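Local structure of 3-hydroxyacyl-CoA dehydrogenase (Brucella suis, 4O5O) at residues L91-G96 and I151-S156; R193-A198 and Q245-E250. The protein probably catalyses the NAD(H)-dependent interconversion of 3-hydroxyacyl-CoA and 3-oxoacyl-CoA as a tetrameric short-chain dehydrogenase with a Rossmann fold. All blocks are in the same frame, centred on the assembly; numbering follows the deposited sequence.

How the contacts relate
Contact 1 pairs strands 90-93 and 149-154; contact 2 sets the loop 245-250 against strand 192-199, and the two meet where 149-154 and 192-199 adjoin, their centres about 11 Å apart. The centre of contact 1 lies about 2 Å from the centre of the chain, while contact 2 fixes the loop leading into strand 251-254. Probable hydrogen bonds join them, from Ile151 N to Arg193 O and from Ala155 N to Ile197 O, both 2.8 Å. Contact 1 ends near Tyr169 and Lys173 of the YxxxK sequence characteristic of short-chain dehydrogenases. Contact 2 faces a second subunit. The side chain of Glu250 is about 3 Å from a bound Tris molecule, probably from the crystallisation liquor.

Contact 1: L91-G96 and I151-S156; sequences LVNCAG and IINTAS
Leu91 pairs with Ile151 as neighbours on two parallel strands whose short axes come within 4.8 Å. Its carbonyl O accepts the Ile152 N-H at 2.8 Å, and its CD2 passes 4.2 Å from Ile151 CG2 on the sheet face covered by helices 112-137 and 167-187. Val92 turns to the other face, where its CG1 lies 4.4 Å from Ile152 CB beneath helix 231-243, and its CA makes a CA-H...O contact with Ile152 O. That same oxygen receives the Asn93 N-H at 2.9 Å, so one carbonyl serves two consecutive residues. These are central strands of a Rossmann fold, and Asn93-Gly96 spells NCAG, the local version of the NNAG sequence of short-chain dehydrogenases. The Asn93 and Asn153 side chains run side by side in the same direction, their amide planes turned 39° apart. With CG folded beside the backbone N (chi1 -80°), Asn93 donates a hydrogen bond from ND2 to Asn153 OD1, 2.8 Å; the oxygen lies in the plane of the donor amide, while the nitrogen is tilted 30° from the acceptor's carbonyl plane. At the strand end Thr154 OG1 gives its proton to Asn93 O at 2.7 Å and also hydrogen-bonds Tyr234 OH, so this buried hydroxyl has two partners. Cys94 SG passes 4.1 Å from Thr154 OG1 and, like it, approaches Tyr234.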
# COMPACT_ATOMS: atom_id res chain seq x y z
N LEU B 91 -11.09 4.61 23.21
CA LEU B 91 -10.25 5.81 23.05
C LEU B 91 -10.29 6.22 21.59
O LEU B 91 -10.08 5.38 20.71
CB LEU B 91 -8.78 5.50 23.42
CG LEU B 91 -7.79 6.61 23.07
CD1 LEU B 91 -8.00 7.91 23.84
CD2 LEU B 91 -6.36 6.15 23.26
N VAL B 92 -10.52 7.50 21.33
CA VAL B 92 -10.40 8.03 19.99
C VAL B 92 -9.40 9.19 20.05
O VAL B 92 -9.65 10.22 20.68
CB VAL B 92 -11.75 8.52 19.43
CG1 VAL B 92 -11.61 8.79 17.94
CG2 VAL B 92 -12.87 7.51 19.73
N ASN B 93 -8.28 8.98 19.36
CA ASN B 93 -7.22 9.96 19.27
C ASN B 93 -7.50 10.85 18.05
O ASN B 93 -7.32 10.39 16.94
CB ASN B 93 -5.85 9.29 19.10
CG ASN B 93 -5.26 8.77 20.40
OD1 ASN B 93 -5.05 9.52 21.34
ND2 ASN B 93 -4.88 7.50 20.41
N CYS B 94 -7.96 12.08 18.27
CA CYS B 94 -8.19 13.07 17.21
C CYS B 94 -7.26 14.26 17.29
O CYS B 94 -7.17 15.00 16.29
CB CYS B 94 -9.65 13.54 17.24
SG CYS B 94 -10.85 12.24 17.01
N ALA B 95 -6.56 14.45 18.40
CA ALA B 95 -5.65 15.59 18.54
C ALA B 95 -4.57 15.58 17.48
O ALA B 95 -3.87 14.60 17.30
CB ALA B 95 -4.97 15.60 19.91
N GLY B 96 -4.43 16.70 16.80
CA GLY B 96 -3.39 16.81 15.79
C GLY B 96 -3.24 18.22 15.31
O GLY B 96 -4.12 19.07 15.53
N ILE B 151 -9.51 1.04 20.42
CA ILE B 151 -8.67 2.23 20.26
C ILE B 151 -8.70 2.62 18.81
O ILE B 151 -8.40 1.79 17.94
CB ILE B 151 -7.22 1.96 20.71
CG1 ILE B 151 -7.22 1.68 22.21
CG2 ILE B 151 -6.32 3.16 20.36
CD1 ILE B 151 -5.92 1.15 22.75
N ILE B 152 -9.08 3.87 18.54
CA ILE B 152 -9.16 4.36 17.17
C ILE B 152 -8.30 5.61 17.04
O ILE B 152 -8.47 6.58 17.78
CB ILE B 152 -10.63 4.71 16.78
CG1 ILE B 152 -11.49 3.45 16.86
CG2 ILE B 152 -10.70 5.32 15.38
CD1 ILE B 152 -12.96 3.68 16.88
N ASN B 153 -7.34 5.53 16.13
CA ASN B 153 -6.40 6.61 15.89
C ASN B 153 -6.72 7.32 14.60
O ASN B 153 -7.41 6.78 13.73
CB ASN B 153 -4.97 6.05 15.83
CG ASN B 153 -4.54 5.42 17.18
OD1 ASN B 153 -5.00 5.82 18.20
ND2 ASN B 153 -3.59 4.52 17.16
N THR B 154 -6.21 8.54 14.47
CA THR B 154 -6.45 9.34 13.28
C THR B 154 -5.11 9.55 12.57
O THR B 154 -4.20 10.16 13.12
CB THR B 154 -7.07 10.69 13.64
OG1 THR B 154 -8.27 10.46 14.41
CG2 THR B 154 -7.44 11.49 12.39
N ALA B 155 -4.99 9.02 11.35
CA ALA B 155 -3.86 9.30 10.48
C ALA B 155 -4.27 10.44 9.57
O ALA B 155 -4.79 11.46 10.06
CB ALA B 155 -3.40 8.05 9.75
N SER B 156 -4.09 10.29 8.26
CA SER B 156 -4.48 11.30 7.27
C SER B 156 -4.18 10.70 5.92
O SER B 156 -3.26 9.88 5.79
CB SER B 156 -3.62 12.57 7.40
OG SER B 156 -3.85 13.50 6.33

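Contact 2: R193-A198 and Q245-E250; sequences RVMTIA and QMLNGE
Arg193 reaches along the loop 245-250 with its guanidinium edge turned to Leu247 O, which lies in the guanidinium plane and takes a hydrogen bond from NH1 at 2.9 Å. Gln245 CA sits over the centre of one guanidinium face, 3.7 Å above the plane. The bend at chi3 (-69°) lays the end of the chain along the loop backbone, with CD 3.2 Å from Gln245 O. The Asn248 amide stands 82° to the guanidinium, laid against the Arg193 CB and CG methylenes. Asn248 OD1 takes the Val194 N-H at 2.9 Å, a side chain standing in for a backbone acceptor, and its ND2 hydrogen-bonds Phe224 O of the second subunit. Gly249 N donates to Val194 O at 2.8 Å and Thr196 N to Glu250 O at 3.0 Å, bringing the loop alongside strand 192-199 just before strand 251-254 begins. Met195, bent at chi2 and chi3, rests SD against the loop backbone, 3.4 Å from Asn248 N; SD accepts a weak bond from Glu250 N, and CE packs on Glu250 CB. Glu250 OE2 hydrogen-bonds Arg253 N of the second subunit, and OE1 a Tris molecule. Arg193 NE forms a salt bridge with Glu147 and NH1 also bonds Ile241 O of helix 231-243, on which Met195 packs, whereas Val194 and Asn248 meet Ala184 of helix 167-187; the loop joins helix 231-243 to strand 251-254, the sheet's outermost within this chain.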
# COMPACT_ATOMS: atom_id res chain seq x y z
N ARG B 193 -9.19 -4.02 20.38
CA ARG B 193 -8.95 -3.74 18.95
C ARG B 193 -8.30 -2.39 18.75
O ARG B 193 -8.48 -1.47 19.58
CB ARG B 193 -10.29 -3.80 18.19
CG ARG B 193 -10.86 -5.19 18.09
CD ARG B 193 -12.04 -5.28 17.15
NE ARG B 193 -13.19 -4.58 17.70
CZ ARG B 193 -13.88 -3.59 17.13
NH1 ARG B 193 -13.56 -3.10 15.93
NH2 ARG B 193 -14.91 -3.08 17.76
N VAL B 194 -7.56 -2.27 17.64
CA VAL B 194 -6.86 -1.05 17.31
C VAL B 194 -7.07 -0.81 15.83
O VAL B 194 -6.70 -1.66 14.99
CB VAL B 194 -5.36 -1.15 17.64
CG1 VAL B 194 -4.67 0.19 17.40
CG2 VAL B 194 -5.14 -1.61 19.06
N MET B 195 -7.65 0.35 15.52
CA MET B 195 -7.96 0.77 14.17
C MET B 195 -7.53 2.19 13.93
O MET B 195 -7.40 2.97 14.87
CB MET B 195 -9.47 0.71 13.94
CG MET B 195 -10.01 -0.70 13.72
SD MET B 195 -9.55 -1.39 12.15
CE MET B 195 -10.22 -0.18 11.00
N THR B 196 -7.36 2.52 12.67
CA THR B 196 -6.98 3.88 12.27
C THR B 196 -7.85 4.36 11.14
O THR B 196 -8.15 3.60 10.22
CB THR B 196 -5.49 3.91 11.86
OG1 THR B 196 -4.74 3.59 13.03
CG2 THR B 196 -5.04 5.27 11.34
N ILE B 197 -8.29 5.61 11.23
CA ILE B 197 -8.97 6.28 10.13
C ILE B 197 -8.01 7.29 9.54
O ILE B 197 -7.35 8.03 10.30
CB ILE B 197 -10.26 7.01 10.58
CG1 ILE B 197 -11.28 6.05 11.20
CG2 ILE B 197 -10.88 7.80 9.45
CD1 ILE B 197 -12.44 6.68 11.96
N ALA B 198 -7.91 7.33 8.21
CA ALA B 198 -7.11 8.31 7.48
C ALA B 198 -8.06 9.28 6.78
O ALA B 198 -8.50 9.02 5.64
CB ALA B 198 -6.18 7.60 6.49
N GLN B 245 -16.99 -5.77 15.04
CA GLN B 245 -15.88 -6.41 15.72
C GLN B 245 -14.81 -6.96 14.77
O GLN B 245 -13.67 -7.16 15.18
CB GLN B 245 -16.41 -7.55 16.61
CG GLN B 245 -15.39 -8.10 17.59
CD GLN B 245 -16.03 -8.96 18.65
OE1 GLN B 245 -16.43 -10.11 18.40
NE2 GLN B 245 -16.18 -8.39 19.84
N MET B 246 -15.16 -7.23 13.52
CA MET B 246 -14.19 -7.74 12.55
C MET B 246 -13.21 -6.69 12.03
O MET B 246 -12.23 -7.05 11.39
CB MET B 246 -14.90 -8.44 11.39
CG MET B 246 -15.31 -9.86 11.76
SD MET B 246 -13.91 -11.00 12.00
CE MET B 246 -13.17 -10.98 10.37
N LEU B 247 -13.47 -5.40 12.27
CA LEU B 247 -12.50 -4.38 11.88
C LEU B 247 -11.37 -4.31 12.90
O LEU B 247 -11.58 -3.92 14.04
CB LEU B 247 -13.17 -3.01 11.72
CG LEU B 247 -14.07 -2.87 10.49
CD1 LEU B 247 -14.93 -1.60 10.56
CD2 LEU B 247 -13.27 -2.88 9.21
N ASN B 248 -10.16 -4.69 12.49
CA ASN B 248 -9.03 -4.64 13.43
C ASN B 248 -7.75 -4.56 12.64
O ASN B 248 -7.61 -5.16 11.56
CB ASN B 248 -9.03 -5.87 14.35
CG ASN B 248 -8.15 -5.68 15.56
OD1 ASN B 248 -7.71 -4.56 15.88
ND2 ASN B 248 -7.87 -6.78 16.24
N GLY B 249 -6.81 -3.77 13.15
CA GLY B 249 -5.50 -3.71 12.53
C GLY B 249 -5.36 -3.04 11.19
O GLY B 249 -4.36 -3.24 10.50
N GLU B 250 -6.35 -2.22 10.84
CA GLU B 250 -6.50 -1.63 9.50
C GLU B 250 -6.54 -0.11 9.56
O GLU B 250 -6.86 0.48 10.59
CB GLU B 250 -7.76 -2.24 8.86
CG GLU B 250 -8.36 -1.60 7.63
CD GLU B 250 -7.51 -1.60 6.40
OE1 GLU B 250 -6.24 -1.64 6.53
OE2 GLU B 250 -8.13 -1.57 5.28